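Local coordinates for BH1478 protein (PDB 2QUP) that is of unknown function, belongs to the DUF327 family and folds as an almost wholly helical single chain, at residues Leu66-Val77 against Val105-Thr116. Residues are numbered along the deposited sequence; the frame is centred on the assembly and turned at random. Where two conformers were deposited one is given.
Sequences LRKYKELVKEFV and VKEVDRKLLDLT. With GOL (glycerol), chain B.
L112 lies at the apolar centre between two antiparallel helices of a four-helix bundle, the segment axes running at 176° to each other and 11.7 Å apart at their closest. Its two methyls part: in the conformer described, CD1 meets V73 CG1 at 3.8 Å, while CD2 touches both Y69 CE2 and K70 CG. CG anti to the backbone N (chi1 -178°) lays the Y69 ring along its own helix towards V73, where L115 CD2 of 105-116 meets CE2 obliquely at 3.6 Å; V73 CG2 lies over the rim of one ring face, and V133 and I136 of helix 126-144 also touch this tyrosine. Towards one end V77 spreads its methyls, CG1 to V105 CG1 (3.9 Å) and CG2 to V108 CG1; at the other, L66 reaches L115 with CD1 and T116 CG2 with CD2. The polar edge follows: K70 is bent at chi3 (55°), and its NZ donates hydrogen bonds to T116 OG1 (2.8 Å) and to O3 of a glycerol, probably from the crystallisation liquor, whose O2 donates to D109 OD2. A valine at T116 would probably leave K70 NZ without its hydrogen-bond acceptor on the facing helix, and L112 O without its hydroxyl donor. T116 OG1 donates to L112 O (2.9 Å), reaching that oxygen from the carbonyl face opposite T116 N.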
# COMPACT_ATOMS: atom_id res chain seq x y z
N LEU A 66 -8.40 6.94 11.06
CA LEU A 66 -7.69 7.52 9.92
C LEU A 66 -6.18 7.63 10.16
O LEU A 66 -5.37 7.18 9.35
CB LEU A 66 -8.30 8.87 9.52
CG LEU A 66 -7.83 9.48 8.20
CD1 LEU A 66 -8.27 8.71 6.94
CD2 LEU A 66 -8.25 10.91 8.10
N ARG A 67 -5.80 8.21 11.28
CA ARG A 67 -4.40 8.32 11.64
C ARG A 67 -3.71 6.95 11.56
O ARG A 67 -2.67 6.83 10.90
CB ARG A 67 -4.25 8.91 13.05
CG ARG A 67 -4.13 10.44 13.13
CD ARG A 67 -4.49 11.02 14.53
NE ARG A 67 -4.10 10.15 15.65
CZ ARG A 67 -4.82 9.96 16.75
NH1 ARG A 67 -5.97 10.58 16.94
NH2 ARG A 67 -4.37 9.14 17.70
N LYS A 68 -4.29 5.94 12.20
CA LYS A 68 -3.69 4.60 12.22
C LYS A 68 -3.62 3.97 10.82
O LYS A 68 -2.64 3.35 10.47
CB LYS A 68 -4.39 3.68 13.23
CG LYS A 68 -3.87 2.25 13.22
CD LYS A 68 -3.96 1.53 14.56
CE LYS A 68 -3.36 0.14 14.45
NZ LYS A 68 -2.00 0.19 13.85
N TYR A 69 -4.67 4.18 10.03
CA TYR A 69 -4.75 3.71 8.63
C TYR A 69 -3.63 4.28 7.75
O TYR A 69 -2.88 3.53 7.12
CB TYR A 69 -6.11 4.13 8.03
CG TYR A 69 -6.28 3.65 6.61
CD1 TYR A 69 -6.47 2.30 6.33
CD2 TYR A 69 -6.24 4.54 5.53
CE1 TYR A 69 -6.62 1.85 5.02
CE2 TYR A 69 -6.37 4.10 4.22
CZ TYR A 69 -6.57 2.75 3.98
OH TYR A 69 -6.72 2.31 2.69
N LYS A 70 -3.52 5.60 7.75
CA LYS A 70 -2.55 6.29 6.92
C LYS A 70 -1.13 6.03 7.39
O LYS A 70 -0.23 6.04 6.58
CB LYS A 70 -2.86 7.78 6.84
CG LYS A 70 -4.17 8.07 6.08
CD LYS A 70 -4.63 9.50 6.24
CE LYS A 70 -3.60 10.54 5.85
NZ LYS A 70 -4.27 11.87 5.81
N GLU A 71 -0.93 5.77 8.68
CA GLU A 71 0.42 5.42 9.12
C GLU A 71 0.86 4.04 8.64
O GLU A 71 2.04 3.83 8.38
CB GLU A 71 0.61 5.62 10.62
CG GLU A 71 0.90 7.10 11.01
CD GLU A 71 2.36 7.51 10.77
OE1 GLU A 71 2.63 8.23 9.78
OE2 GLU A 71 3.23 7.11 11.57
N LEU A 72 -0.09 3.12 8.48
CA LEU A 72 0.18 1.83 7.92
C LEU A 72 0.40 1.93 6.41
O LEU A 72 1.32 1.31 5.87
CB LEU A 72 -0.96 0.86 8.25
CG LEU A 72 -1.13 0.37 9.68
CD1 LEU A 72 -2.35 -0.50 9.75
CD2 LEU A 72 0.10 -0.42 10.14
N VAL A 73 -0.45 2.70 5.72
CA VAL A 73 -0.41 2.78 4.29
C VAL A 73 0.90 3.43 3.85
O VAL A 73 1.59 2.92 2.96
CB VAL A 73 -1.60 3.58 3.72
CG1 VAL A 73 -1.32 3.93 2.28
CG2 VAL A 73 -2.85 2.74 3.77
N LYS A 74 1.26 4.51 4.53
CA LYS A 74 2.53 5.22 4.32
C LYS A 74 3.74 4.31 4.54
O LYS A 74 4.75 4.42 3.85
CB LYS A 74 2.61 6.45 5.25
CG LYS A 74 3.74 7.45 4.99
CD LYS A 74 3.51 8.76 5.75
CE LYS A 74 4.78 9.60 5.84
NZ LYS A 74 4.81 10.51 7.04
N GLU A 75 3.65 3.41 5.52
CA GLU A 75 4.73 2.43 5.73
C GLU A 75 4.85 1.39 4.61
O GLU A 75 5.96 0.96 4.26
CB GLU A 75 4.54 1.70 7.05
CG GLU A 75 5.71 0.78 7.38
CD GLU A 75 5.45 -0.06 8.59
OE1 GLU A 75 6.38 -0.77 9.04
OE2 GLU A 75 4.30 -0.01 9.07
N PHE A 76 3.71 0.96 4.09
CA PHE A 76 3.62 0.03 2.98
C PHE A 76 4.24 0.62 1.72
O PHE A 76 5.09 -0.02 1.12
CB PHE A 76 2.15 -0.32 2.69
CG PHE A 76 1.97 -1.47 1.73
CD1 PHE A 76 1.67 -2.75 2.20
CD2 PHE A 76 2.09 -1.27 0.34
CE1 PHE A 76 1.50 -3.83 1.30
CE2 PHE A 76 1.93 -2.34 -0.57
CZ PHE A 76 1.61 -3.62 -0.09
N VAL A 77 3.78 1.81 1.32
CA VAL A 77 4.32 2.53 0.18
C VAL A 77 5.85 2.57 0.18
O VAL A 77 6.47 2.20 -0.81
CB VAL A 77 3.74 3.93 0.04
CG1 VAL A 77 4.44 4.71 -1.10
CG2 VAL A 77 2.24 3.86 -0.24
N VAL A 105 2.21 5.49 -6.94
CA VAL A 105 2.46 6.24 -5.71
C VAL A 105 1.81 7.61 -5.65
O VAL A 105 1.26 8.00 -4.62
CB VAL A 105 3.95 6.38 -5.41
CG1 VAL A 105 4.16 7.19 -4.13
CG2 VAL A 105 4.55 5.02 -5.28
N LYS A 106 1.88 8.33 -6.76
CA LYS A 106 1.19 9.60 -6.89
C LYS A 106 -0.33 9.49 -6.84
O LYS A 106 -1.00 10.35 -6.25
CB LYS A 106 1.70 10.39 -8.11
CG LYS A 106 3.21 10.81 -7.96
CD LYS A 106 3.71 11.84 -9.00
CE LYS A 106 3.51 11.36 -10.45
NZ LYS A 106 4.75 10.83 -11.08
N GLU A 107 -0.89 8.43 -7.40
CA GLU A 107 -2.34 8.22 -7.33
C GLU A 107 -2.81 7.79 -5.95
O GLU A 107 -3.95 8.07 -5.57
CB GLU A 107 -2.79 7.18 -8.34
CG GLU A 107 -3.41 7.74 -9.61
CD GLU A 107 -4.64 8.59 -9.35
OE1 GLU A 107 -4.76 9.66 -10.00
OE2 GLU A 107 -5.49 8.19 -8.53
N VAL A 108 -1.95 7.08 -5.21
CA VAL A 108 -2.22 6.69 -3.84
C VAL A 108 -2.34 7.95 -2.98
O VAL A 108 -3.32 8.09 -2.24
CB VAL A 108 -1.08 5.75 -3.24
CG1 VAL A 108 -1.25 5.60 -1.74
CG2 VAL A 108 -1.13 4.37 -3.86
N ASP A 109 -1.34 8.83 -3.09
CA ASP A 109 -1.33 10.12 -2.39
C ASP A 109 -2.62 10.89 -2.67
O ASP A 109 -3.30 11.30 -1.74
CB ASP A 109 -0.12 10.93 -2.82
CG ASP A 109 0.11 12.16 -1.95
OD1 ASP A 109 -0.27 13.26 -2.39
OD2 ASP A 109 0.67 12.03 -0.84
N ARG A 110 -2.97 11.06 -3.95
CA ARG A 110 -4.23 11.71 -4.35
C ARG A 110 -5.43 11.13 -3.60
O ARG A 110 -6.21 11.89 -3.01
CB ARG A 110 -4.46 11.50 -5.83
CG ARG A 110 -4.15 12.70 -6.71
CD ARG A 110 -5.32 13.04 -7.62
NE ARG A 110 -6.00 11.86 -8.17
CZ ARG A 110 -7.30 11.59 -8.04
NH1 ARG A 110 -8.10 12.40 -7.37
NH2 ARG A 110 -7.81 10.49 -8.59
N LYS A 111 -5.57 9.80 -3.64
CA LYS A 111 -6.64 9.07 -2.96
C LYS A 111 -6.68 9.21 -1.43
O LYS A 111 -7.75 9.33 -0.86
CB LYS A 111 -6.65 7.58 -3.37
CG LYS A 111 -7.14 7.27 -4.80
CD LYS A 111 -8.39 8.08 -5.20
CE LYS A 111 -8.82 7.81 -6.64
NZ LYS A 111 -9.96 8.68 -7.10
N LEU A 112 -5.51 9.16 -0.79
CA LEU A 112 -5.40 9.36 0.64
C LEU A 112 -5.94 10.72 1.08
O LEU A 112 -6.65 10.81 2.09
CB LEU A 112 -3.95 9.18 1.10
CG LEU A 112 -3.53 7.73 1.20
CD1 LEU A 112 -2.01 7.60 1.64
CD2 LEU A 112 -4.46 6.97 2.20
N LEU A 113 -5.62 11.76 0.31
CA LEU A 113 -6.09 13.12 0.61
C LEU A 113 -7.60 13.20 0.43
O LEU A 113 -8.27 13.86 1.21
CB LEU A 113 -5.40 14.14 -0.31
CG LEU A 113 -3.90 14.39 -0.13
CD1 LEU A 113 -3.34 15.21 -1.31
CD2 LEU A 113 -3.63 15.09 1.19
N ASP A 114 -8.13 12.50 -0.56
CA ASP A 114 -9.57 12.47 -0.83
C ASP A 114 -10.36 11.71 0.23
O ASP A 114 -11.56 11.97 0.47
CB ASP A 114 -9.84 11.83 -2.19
CG ASP A 114 -9.54 12.76 -3.34
OD1 ASP A 114 -9.65 12.30 -4.48
OD2 ASP A 114 -9.21 13.95 -3.10
N LEU A 115 -9.68 10.76 0.84
CA LEU A 115 -10.21 9.97 1.92
C LEU A 115 -10.30 10.78 3.21
O LEU A 115 -11.34 10.78 3.85
CB LEU A 115 -9.33 8.73 2.15
CG LEU A 115 -9.69 7.80 3.31
CD1 LEU A 115 -11.03 7.11 3.05
CD2 LEU A 115 -8.60 6.77 3.51
N THR A 116 -9.20 11.45 3.57
CA THR A 116 -9.19 12.44 4.64
C THR A 116 -10.36 13.40 4.59
O THR A 116 -11.04 13.60 5.58
CB THR A 116 -7.87 13.18 4.69
OG1 THR A 116 -6.81 12.22 4.67
CG2 THR A 116 -7.76 13.97 5.98
C1 GOL B . 0.13 11.58 3.79
O1 GOL B . 1.42 12.15 3.84
C2 GOL B . -0.57 11.96 2.49
O2 GOL B . -0.22 11.01 1.50
C3 GOL B . -2.08 11.91 2.66
O3 GOL B . -2.55 12.83 3.62